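PDB 5OL0: putative silent information regulator 2,Putative silent information regulator 2 from Leishmania infantum, which probably removes acetyl groups from lysines of target proteins in an NAD-dependent reaction of the sirtuin family, and carries a structural zinc ion. Local coordinates for residues A[235-246]-A[275-286]; A[196-204]-A[225-233]. All blocks are in the same frame, centred on the assembly; numbering follows the deposited sequence.

Contact 1 of 2, residues A[235-246]-A[275-286]; sequences KSVPRVVMNRER and DVCRDVLFRGDC
Arg239 and Asp279, paired neighbours on two parallel strands, form a side-on salt bridge: NE of Arg239 meets OD1 of Asp279 at 2.8 Å and its NH2 reaches OD2 of Asp279 at 3.1 Å, both oxygens being met on their syn sides. The Arg239 chain bends at chi3 (-67°), bringing the guanidinium alongside Asp279, and both oxygens lie near its plane. Arg278 stacks flat on that guanidinium, centres 3.6 Å apart and planes at 14°. Arg278 NH1 donates in plane to a lone pair of Val237 O at 2.8 Å and also bonds to Pro234 O, while Lys235 O sits over the face turned away from Arg239. Outer partners complete the network: Arg239 also bonds to Leu251 O, and Asp279 OD2 accepts from Arg253 N.

Between strands 239-242 and 279-282 the backbone bonds run in the parallel pattern, from Arg239 N to Arg278 O through Phe282 N to Val241 O (2.7 Å) and on to Asn243 N with Phe282 O. On one face of the sheet Val240 CG1 abuts the ring edge of Phe282, 3.6 Å from CE2, and Val240 CG2 meets Val280 CG1; helix 21-30 covers this side. The other face joins Val241 CG1 to Leu281 CD1 at 3.8 Å. Beyond the strands, Arg283 NH2 donates to Arg244 O from above the carbonyl plane, and Asn243 OD1 accepts from Glu245 N in an Asx turn.

The stacked arginines share nearby negative charge and carbonyl oxygens, which probably offset their like charges. At the opposite end, the C-terminal strand ends bring together Asn243, Arg244, Glu245 and Cys286, expected to bind NAD(+), as in the Rossmann-type domain of sirtuins.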
loop_
_atom_site.group_PDB
_atom_site.type_symbol
_atom_site.label_atom_id
_atom_site.label_comp_id
_atom_site.label_asym_id
_atom_site.label_seq_id
_atom_site.Cartn_x
_atom_site.Cartn_y
_atom_site.Cartn_z
ATOM N N LYS A 235 -0.031 -22.453 -3.095
ATOM C CA LYS A 235 -1.108 -22.616 -4.087
ATOM C C LYS A 235 -2.473 -22.955 -3.494
ATOM O O LYS A 235 -3.481 -22.743 -4.131
ATOM C CB LYS A 235 -0.744 -23.683 -5.153
ATOM C CG LYS A 235 -0.476 -25.101 -4.595
ATOM C CD LYS A 235 -0.680 -26.271 -5.592
ATOM C CE LYS A 235 -1.807 -27.220 -5.166
ATOM N NZ LYS A 235 -1.819 -28.417 -6.036
ATOM N N SER A 236 -2.497 -23.435 -2.269
ATOM C CA SER A 236 -3.722 -23.841 -1.604
ATOM C C SER A 236 -4.306 -22.789 -0.675
ATOM O O SER A 236 -5.427 -22.975 -0.181
ATOM C CB SER A 236 -3.408 -25.070 -0.748
ATOM O OG SER A 236 -2.323 -24.757 0.151
ATOM N N VAL A 237 -3.604 -21.699 -0.399
ATOM C CA VAL A 237 -4.157 -20.757 0.583
ATOM C C VAL A 237 -5.123 -19.737 -0.050
ATOM O O VAL A 237 -4.897 -19.291 -1.159
ATOM C CB VAL A 237 -3.102 -20.063 1.439
ATOM C CG1 VAL A 237 -2.265 -21.107 2.194
ATOM C CG2 VAL A 237 -2.316 -19.050 0.651
ATOM N N PRO A 238 -6.173 -19.360 0.672
ATOM C CA PRO A 238 -7.109 -18.384 0.167
ATOM C C PRO A 238 -6.461 -17.008 -0.069
ATOM O O PRO A 238 -5.548 -16.578 0.709
ATOM C CB PRO A 238 -8.194 -18.295 1.240
ATOM C CG PRO A 238 -7.647 -18.979 2.430
ATOM C CD PRO A 238 -6.559 -19.880 1.992
ATOM N N ARG A 239 -6.916 -16.354 -1.149
ATOM C CA ARG A 239 -6.449 -15.036 -1.499
ATOM C C ARG A 239 -7.681 -14.166 -1.701
ATOM O O ARG A 239 -8.494 -14.452 -2.547
ATOM C CB ARG A 239 -5.542 -15.067 -2.726
ATOM C CG ARG A 239 -4.402 -16.059 -2.664
ATOM C CD ARG A 239 -3.388 -15.865 -3.789
ATOM N NE ARG A 239 -3.985 -16.184 -5.084
ATOM C CZ ARG A 239 -3.321 -16.169 -6.254
ATOM N NH1 ARG A 239 -2.024 -15.888 -6.339
ATOM N NH2 ARG A 239 -3.956 -16.484 -7.356
ATOM N N VAL A 240 -7.843 -13.149 -0.869
ATOM C CA VAL A 240 -9.044 -12.359 -0.832
ATOM C C VAL A 240 -8.677 -11.034 -1.461
ATOM O O VAL A 240 -7.766 -10.364 -0.981
ATOM C CB VAL A 240 -9.527 -12.155 0.649
ATOM C CG1 VAL A 240 -10.662 -11.164 0.709
ATOM C CG2 VAL A 240 -10.024 -13.480 1.202
ATOM N N VAL A 241 -9.358 -10.638 -2.524
ATOM C CA VAL A 241 -9.018 -9.371 -3.181
ATOM C C VAL A 241 -10.200 -8.464 -2.961
ATOM O O VAL A 241 -11.325 -8.850 -3.301
ATOM C CB VAL A 241 -8.726 -9.526 -4.674
ATOM C CG1 VAL A 241 -8.385 -8.174 -5.280
ATOM C CG2 VAL A 241 -7.593 -10.546 -4.883
ATOM N N MET A 242 -9.965 -7.329 -2.305
ATOM C CA MET A 242 -10.958 -6.232 -2.204
ATOM C C MET A 242 -10.569 -5.086 -3.115
ATOM O O MET A 242 -9.607 -4.352 -2.850
ATOM C CB MET A 242 -11.071 -5.721 -0.774
ATOM C CG MET A 242 -11.421 -6.773 0.257
ATOM S SD MET A 242 -11.555 -6.085 1.930
ATOM C CE MET A 242 -12.240 -7.522 2.737
ATOM N N ASN A 243 -11.315 -4.911 -4.209
ATOM C CA ASN A 243 -10.904 -3.939 -5.235
ATOM C C ASN A 243 -12.159 -3.513 -6.017
ATOM O O ASN A 243 -13.100 -4.280 -6.108
ATOM C CB ASN A 243 -9.832 -4.561 -6.153
ATOM C CG ASN A 243 -8.965 -3.515 -6.864
ATOM O OD1 ASN A 243 -9.417 -2.897 -7.813
ATOM N ND2 ASN A 243 -7.733 -3.307 -6.400
ATOM N N ARG A 244 -12.135 -2.293 -6.521
ATOM C CA ARG A 244 -13.155 -1.740 -7.440
ATOM C C ARG A 244 -12.989 -2.226 -8.872
ATOM O O ARG A 244 -13.791 -1.857 -9.720
ATOM C CB ARG A 244 -13.016 -0.225 -7.505
ATOM C CG ARG A 244 -13.306 0.512 -6.192
ATOM C CD ARG A 244 -14.791 0.500 -5.946
ATOM N NE ARG A 244 -15.166 1.513 -4.996
ATOM C CZ ARG A 244 -16.411 1.781 -4.606
ATOM N NH1 ARG A 244 -17.449 1.083 -5.051
ATOM N NH2 ARG A 244 -16.616 2.753 -3.728
ATOM N N GLU A 245 -11.903 -2.939 -9.158
ATOM C CA GLU A 245 -11.598 -3.440 -10.510
ATOM C C GLU A 245 -11.232 -4.902 -10.448
ATOM O O GLU A 245 -10.677 -5.351 -9.432
ATOM C CB GLU A 245 -10.356 -2.726 -11.105
ATOM C CG GLU A 245 -10.430 -1.246 -11.268
ATOM C CD GLU A 245 -9.311 -0.752 -12.166
ATOM O OE1 GLU A 245 -8.152 -0.733 -11.716
ATOM O OE2 GLU A 245 -9.555 -0.419 -13.340
ATOM N N ARG A 246 -11.490 -5.619 -11.542
ATOM C CA ARG A 246 -11.123 -7.026 -11.694
ATOM C C ARG A 246 -9.625 -6.994 -12.043
ATOM O O ARG A 246 -9.231 -6.802 -13.205
ATOM C CB ARG A 246 -12.063 -7.722 -12.735
ATOM C CG ARG A 246 -11.601 -8.975 -13.498
ATOM C CD ARG A 246 -11.255 -10.079 -12.543
ATOM N NE ARG A 246 -10.879 -11.453 -12.983
ATOM C CZ ARG A 246 -9.645 -11.971 -13.106
ATOM N NH1 ARG A 246 -8.530 -11.220 -13.097
ATOM N NH2 ARG A 246 -9.527 -13.284 -13.314
ATOM N N ASP A 275 -5.199 -27.664 -9.097
ATOM C CA ASP A 275 -5.113 -26.533 -8.170
ATOM C C ASP A 275 -6.491 -26.024 -7.651
ATOM O O ASP A 275 -7.342 -25.529 -8.435
ATOM C CB ASP A 275 -4.298 -25.378 -8.811
ATOM C CG ASP A 275 -4.828 -24.930 -10.201
ATOM O OD1 ASP A 275 -5.882 -25.404 -10.665
ATOM O OD2 ASP A 275 -4.171 -24.071 -10.836
ATOM N N VAL A 276 -6.699 -26.137 -6.332
ATOM C CA VAL A 276 -7.966 -25.681 -5.684
ATOM C C VAL A 276 -8.426 -24.220 -6.012
ATOM O O VAL A 276 -7.647 -23.357 -6.438
ATOM C CB VAL A 276 -7.992 -25.877 -4.127
ATOM C CG1 VAL A 276 -7.981 -27.368 -3.737
ATOM C CG2 VAL A 276 -6.900 -25.058 -3.428
ATOM N N CYS A 277 -9.725 -23.993 -5.817
ATOM C CA CYS A 277 -10.364 -22.729 -6.046
ATOM C C CYS A 277 -10.229 -21.946 -4.713
ATOM O O CYS A 277 -10.836 -22.299 -3.690
ATOM C CB CYS A 277 -11.804 -22.984 -6.484
ATOM S SG CYS A 277 -12.818 -21.507 -6.603
ATOM N N ARG A 278 -9.326 -20.959 -4.718
ATOM C CA ARG A 278 -8.914 -20.281 -3.495
ATOM C C ARG A 278 -8.978 -18.734 -3.528
ATOM O O ARG A 278 -8.718 -18.132 -2.513
ATOM C CB ARG A 278 -7.536 -20.808 -3.003
ATOM C CG ARG A 278 -6.387 -20.884 -4.011
ATOM C CD ARG A 278 -5.865 -19.517 -4.341
ATOM N NE ARG A 278 -4.649 -19.511 -5.133
ATOM C CZ ARG A 278 -3.404 -19.468 -4.661
ATOM N NH1 ARG A 278 -3.108 -19.462 -3.362
ATOM N NH2 ARG A 278 -2.432 -19.426 -5.531
ATOM N N ASP A 279 -9.318 -18.133 -4.665
ATOM C CA ASP A 279 -9.406 -16.681 -4.866
ATOM C C ASP A 279 -10.829 -16.236 -4.794
ATOM O O ASP A 279 -11.744 -16.985 -5.146
ATOM C CB ASP A 279 -8.893 -16.288 -6.257
ATOM C CG ASP A 279 -7.455 -16.601 -6.450
ATOM O OD1 ASP A 279 -6.719 -16.664 -5.455
ATOM O OD2 ASP A 279 -7.039 -16.791 -7.609
ATOM N N VAL A 280 -11.022 -15.075 -4.182
ATOM C CA VAL A 280 -12.291 -14.390 -4.177
ATOM C C VAL A 280 -12.076 -12.896 -4.360
ATOM O O VAL A 280 -11.083 -12.349 -3.863
ATOM C CB VAL A 280 -13.044 -14.751 -2.892
ATOM C CG1 VAL A 280 -12.285 -14.314 -1.669
ATOM C CG2 VAL A 280 -14.421 -14.165 -2.930
ATOM N N LEU A 281 -12.955 -12.273 -5.139
ATOM C CA LEU A 281 -12.979 -10.823 -5.363
ATOM C C LEU A 281 -14.202 -10.184 -4.756
ATOM O O LEU A 281 -15.320 -10.584 -5.070
ATOM C CB LEU A 281 -13.026 -10.515 -6.817
ATOM C CG LEU A 281 -13.049 -9.065 -7.249
ATOM C CD1 LEU A 281 -11.784 -8.316 -6.887
ATOM C CD2 LEU A 281 -13.237 -9.098 -8.749
ATOM N N PHE A 282 -13.993 -9.243 -3.836
ATOM C CA PHE A 282 -15.069 -8.527 -3.187
ATOM C C PHE A 282 -15.003 -7.142 -3.765
ATOM O O PHE A 282 -14.062 -6.377 -3.476
ATOM C CB PHE A 282 -14.878 -8.502 -1.678
ATOM C CG PHE A 282 -15.049 -9.858 -1.023
ATOM C CD1 PHE A 282 -16.266 -10.502 -1.054
ATOM C CD2 PHE A 282 -13.992 -10.465 -0.356
ATOM C CE1 PHE A 282 -16.444 -11.737 -0.450
ATOM C CE2 PHE A 282 -14.161 -11.695 0.299
ATOM C CZ PHE A 282 -15.376 -12.346 0.214
ATOM N N ARG A 283 -16.017 -6.799 -4.575
ATOM C CA ARG A 283 -16.127 -5.475 -5.228
ATOM C C ARG A 283 -16.729 -4.478 -4.255
ATOM O O ARG A 283 -17.080 -4.832 -3.144
ATOM C CB ARG A 283 -17.058 -5.567 -6.429
ATOM C CG ARG A 283 -16.671 -6.504 -7.535
ATOM C CD ARG A 283 -15.333 -6.154 -8.119
ATOM N NE ARG A 283 -15.343 -4.998 -9.034
ATOM C CZ ARG A 283 -15.481 -5.046 -10.364
ATOM N NH1 ARG A 283 -15.669 -6.181 -11.020
ATOM N NH2 ARG A 283 -15.417 -3.927 -11.044
ATOM N N GLY A 284 -16.920 -3.236 -4.665
ATOM C CA GLY A 284 -17.484 -2.250 -3.741
ATOM C C GLY A 284 -16.396 -1.546 -2.928
ATOM O O GLY A 284 -15.200 -1.629 -3.216
ATOM N N ASP A 285 -16.833 -0.817 -1.925
ATOM C CA ASP A 285 -15.978 -0.015 -1.101
ATOM C C ASP A 285 -15.296 -0.933 -0.076
ATOM O O ASP A 285 -15.958 -1.556 0.801
ATOM C CB ASP A 285 -16.826 0.997 -0.361
ATOM C CG ASP A 285 -16.008 2.008 0.419
ATOM O OD1 ASP A 285 -14.748 2.016 0.428
ATOM O OD2 ASP A 285 -16.674 2.812 1.070
ATOM N N CYS A 286 -13.978 -0.966 -0.170
ATOM C CA CYS A 286 -13.155 -1.794 0.722
ATOM C C CYS A 286 -13.360 -1.363 2.196
ATOM O O CYS A 286 -13.305 -2.221 3.092
ATOM C CB CYS A 286 -11.709 -1.744 0.272
ATOM S SG CYS A 286 -10.922 -0.105 0.394
#

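Contact 2 of 2, residues A[196-204]-A[225-233]; sequences LPDAFFDAL and PFALLPCVV
Phe200 sets the end of its ring between Pro225 and Leu229, a tightly packed part of an almost entirely apolar contact. Its CG stands anti to the backbone N (chi1 169°), which carries the ring off helix 198-207 toward the other segment. The far end of the ring does the touching: Phe200 CE2 lies 3.7 Å from Pro225 CG, Phe200 CE1 lies 3.7 Å from Leu229 CD1, and Pro225 O comes to the ring edge near CZ. The Phe200 and Leu229 side chains run antiparallel past one another. Next to them Leu196 points the end of its chain at the Pro225 ring, CD1 of Leu196 at 3.7 Å from CD of Pro225, whose preceding peptide bond is cis.

One helical turn further on, Leu204 extends CD1 among Leu228, Leu229 and Val232. Leu204 itself is well buried against Leu229. Its CD1 lies 3.9 Å from Leu228 CB, and its side chain crosses Val232 almost at a right angle, with Val232 CG2 3.8 Å from Leu204 CD1. The Leu228 and Val232 side is looser, both residues being partly exposed. Inward, Leu229 rests on Cys124 and Leu39 of the central sheet, and Phe226 touches Gln126, a residue thought to bind NAD(+).

The bound acetylated peptide lies against the N-terminal part: Leu196 packs on its modified side chain and Pro225 on a polar one, while Asp198 pairs with a basic side chain of the peptide. With no hydrogen bond across the interface, fit of shape and burial of hydrocarbon hold helix 198-207 to the 225-233 segment, beside the peptide-binding site.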
loop_
_atom_site.group_PDB
_atom_site.type_symbol
_atom_site.label_atom_id
_atom_site.label_comp_id
_atom_site.label_asym_id
_atom_site.label_seq_id
_atom_site.Cartn_x
_atom_site.Cartn_y
_atom_site.Cartn_z
ATOM N N LEU A 196 14.048 -1.403 -3.807
ATOM C CA LEU A 196 13.073 -1.428 -2.694
ATOM C C LEU A 196 13.834 -1.713 -1.391
ATOM O O LEU A 196 14.933 -2.279 -1.425
ATOM C CB LEU A 196 12.031 -2.514 -2.892
ATOM C CG LEU A 196 10.832 -2.091 -3.736
ATOM C CD1 LEU A 196 11.215 -1.971 -5.231
ATOM C CD2 LEU A 196 9.680 -3.118 -3.552
ATOM N N PRO A 197 13.251 -1.385 -0.241
ATOM C CA PRO A 197 14.012 -1.753 0.998
ATOM C C PRO A 197 14.112 -3.251 1.247
ATOM O O PRO A 197 13.295 -4.042 0.779
ATOM C CB PRO A 197 13.202 -1.061 2.103
ATOM C CG PRO A 197 11.778 -1.032 1.552
ATOM C CD PRO A 197 11.912 -0.873 0.058
ATOM N N ASP A 198 15.136 -3.637 1.992
ATOM C CA ASP A 198 15.408 -5.011 2.392
ATOM C C ASP A 198 14.224 -5.721 2.991
ATOM O O ASP A 198 14.036 -6.904 2.795
ATOM C CB ASP A 198 16.464 -5.008 3.523
ATOM C CG ASP A 198 17.879 -4.799 3.029
ATOM O OD1 ASP A 198 18.212 -5.229 1.912
ATOM O OD2 ASP A 198 18.695 -4.270 3.822
ATOM N N ALA A 199 13.486 -4.992 3.818
ATOM C CA ALA A 199 12.361 -5.542 4.473
ATOM C C ALA A 199 11.287 -6.026 3.480
ATOM O O ALA A 199 10.508 -6.941 3.811
ATOM C CB ALA A 199 11.780 -4.518 5.420
ATOM N N PHE A 200 11.205 -5.428 2.294
ATOM C CA PHE A 200 10.320 -5.981 1.243
ATOM C C PHE A 200 10.751 -7.371 0.846
ATOM O O PHE A 200 9.943 -8.302 0.779
ATOM C CB PHE A 200 10.260 -5.096 -0.004
ATOM C CG PHE A 200 9.593 -5.777 -1.121
ATOM C CD1 PHE A 200 8.222 -5.871 -1.154
ATOM C CD2 PHE A 200 10.340 -6.484 -2.058
ATOM C CE1 PHE A 200 7.590 -6.564 -2.149
ATOM C CE2 PHE A 200 9.711 -7.164 -3.066
ATOM C CZ PHE A 200 8.337 -7.204 -3.124
ATOM N N PHE A 201 12.049 -7.552 0.618
ATOM C CA PHE A 201 12.559 -8.882 0.209
ATOM C C PHE A 201 12.457 -9.959 1.305
ATOM O O PHE A 201 12.211 -11.132 1.007
ATOM C CB PHE A 201 13.978 -8.737 -0.375
ATOM C CG PHE A 201 13.974 -7.922 -1.633
ATOM C CD1 PHE A 201 13.482 -8.488 -2.802
ATOM C CD2 PHE A 201 14.345 -6.577 -1.621
ATOM C CE1 PHE A 201 13.368 -7.729 -3.957
ATOM C CE2 PHE A 201 14.247 -5.811 -2.775
ATOM C CZ PHE A 201 13.754 -6.400 -3.955
ATOM N N ASP A 202 12.578 -9.514 2.543
ATOM C CA ASP A 202 12.301 -10.376 3.747
ATOM C C ASP A 202 10.863 -10.894 3.685
ATOM O O ASP A 202 10.592 -12.092 3.762
ATOM C CB ASP A 202 12.513 -9.516 4.996
ATOM C CG ASP A 202 12.415 -10.303 6.276
ATOM O OD1 ASP A 202 13.380 -11.019 6.580
ATOM O OD2 ASP A 202 11.361 -10.246 6.958
ATOM N N ALA A 203 9.945 -9.970 3.426
ATOM C CA ALA A 203 8.568 -10.341 3.307
ATOM C C ALA A 203 8.299 -11.270 2.125
ATOM O O ALA A 203 7.636 -12.249 2.277
ATOM C CB ALA A 203 7.698 -9.109 3.273
ATOM N N LEU A 204 8.875 -10.988 0.971
ATOM C CA LEU A 204 8.667 -11.844 -0.217
ATOM C C LEU A 204 9.218 -13.266 -0.120
ATOM O O LEU A 204 8.592 -14.231 -0.590
ATOM C CB LEU A 204 9.327 -11.186 -1.435
ATOM C CG LEU A 204 9.139 -11.875 -2.812
ATOM C CD1 LEU A 204 7.708 -11.726 -3.261
ATOM C CD2 LEU A 204 10.123 -11.310 -3.865
ATOM N N PRO A 225 8.703 -5.152 -8.004
ATOM C CA PRO A 225 8.314 -6.513 -7.679
ATOM C C PRO A 225 7.171 -6.743 -6.615
ATOM O O PRO A 225 6.853 -7.885 -6.303
ATOM C CB PRO A 225 9.631 -7.106 -7.175
ATOM C CG PRO A 225 10.343 -5.973 -6.529
ATOM C CD PRO A 225 9.945 -4.747 -7.320
ATOM N N PHE A 226 6.580 -5.686 -6.103
ATOM C CA PHE A 226 5.482 -5.736 -5.145
ATOM C C PHE A 226 4.397 -6.710 -5.558
ATOM O O PHE A 226 3.958 -7.519 -4.752
ATOM C CB PHE A 226 4.832 -4.345 -4.941
ATOM C CG PHE A 226 3.835 -4.311 -3.790
ATOM C CD1 PHE A 226 4.283 -4.043 -2.473
ATOM C CD2 PHE A 226 2.506 -4.667 -3.974
ATOM C CE1 PHE A 226 3.380 -4.035 -1.399
ATOM C CE2 PHE A 226 1.602 -4.661 -2.902
ATOM C CZ PHE A 226 2.032 -4.337 -1.616
ATOM N N ALA A 227 4.007 -6.681 -6.819
ATOM C CA ALA A 227 2.939 -7.558 -7.305
ATOM C C ALA A 227 3.278 -9.050 -7.233
ATOM O O ALA A 227 2.411 -9.889 -7.378
ATOM C CB ALA A 227 2.549 -7.162 -8.697
ATOM N N LEU A 228 4.521 -9.397 -6.930
ATOM C CA LEU A 228 4.852 -10.828 -6.786
ATOM C C LEU A 228 4.363 -11.421 -5.498
ATOM O O LEU A 228 4.219 -12.638 -5.400
ATOM C CB LEU A 228 6.321 -11.084 -6.847
ATOM C CG LEU A 228 6.979 -10.989 -8.207
ATOM C CD1 LEU A 228 8.485 -11.021 -7.989
ATOM C CD2 LEU A 228 6.528 -12.197 -9.031
ATOM N N LEU A 229 4.110 -10.571 -4.512
ATOM C CA LEU A 229 3.793 -11.082 -3.187
ATOM C C LEU A 229 2.719 -12.170 -3.168
ATOM O O LEU A 229 2.945 -13.247 -2.647
ATOM C CB LEU A 229 3.445 -9.929 -2.228
ATOM C CG LEU A 229 4.669 -9.208 -1.705
ATOM C CD1 LEU A 229 4.260 -7.859 -1.153
ATOM C CD2 LEU A 229 5.392 -10.014 -0.606
ATOM N N PRO A 230 1.561 -11.917 -3.756
ATOM C CA PRO A 230 0.523 -12.941 -3.691
ATOM C C PRO A 230 0.728 -14.116 -4.617
ATOM O O PRO A 230 -0.018 -15.118 -4.513
ATOM C CB PRO A 230 -0.734 -12.168 -4.129
ATOM C CG PRO A 230 -0.231 -11.079 -5.006
ATOM C CD PRO A 230 1.097 -10.702 -4.454
ATOM N N CYS A 231 1.671 -13.983 -5.554
ATOM C CA CYS A 231 2.063 -15.076 -6.445
ATOM C C CYS A 231 2.903 -16.162 -5.781
ATOM O O CYS A 231 2.968 -17.254 -6.319
ATOM C CB CYS A 231 2.788 -14.526 -7.698
ATOM S SG CYS A 231 1.666 -13.373 -8.588
ATOM N N VAL A 232 3.586 -15.857 -4.680
ATOM C CA VAL A 232 4.548 -16.781 -4.029
ATOM C C VAL A 232 3.945 -17.430 -2.753
ATOM O O VAL A 232 4.571 -18.258 -2.150
ATOM C CB VAL A 232 5.915 -16.134 -3.701
ATOM C CG1 VAL A 232 6.675 -15.671 -4.972
ATOM C CG2 VAL A 232 5.779 -14.945 -2.788
ATOM N N VAL A 233 2.720 -17.090 -2.373
ATOM C CA VAL A 233 2.072 -17.778 -1.267
ATOM C C VAL A 233 1.723 -19.196 -1.727
ATOM O O VAL A 233 1.580 -19.425 -2.920
ATOM C CB VAL A 233 0.813 -17.051 -0.759
ATOM C CG1 VAL A 233 1.164 -15.616 -0.429
ATOM C CG2 VAL A 233 -0.321 -17.104 -1.762
#

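Contact 2 closes before contact 1 opens along the chain, and their centres lie 18 Å apart. Both belong to the part of the fold built round the six-stranded parallel sheet: contact 1 joins its last two strands, 239-242 and the outermost 279-282, while contact 2 packs helix 198-207 against the 225-233 segment that leads from strand 213-217 toward strand 239-242. They touch where Arg239 NH1 of contact 1 probably bonds to Pro230 O of contact 2 at 2.8 Å, with Val233 packed beside Arg239 and Arg278. Strand 239-242 is thus joined at its start to a segment bordering the bound peptide, while the probable NAD(+)-binding residues lie at its far end.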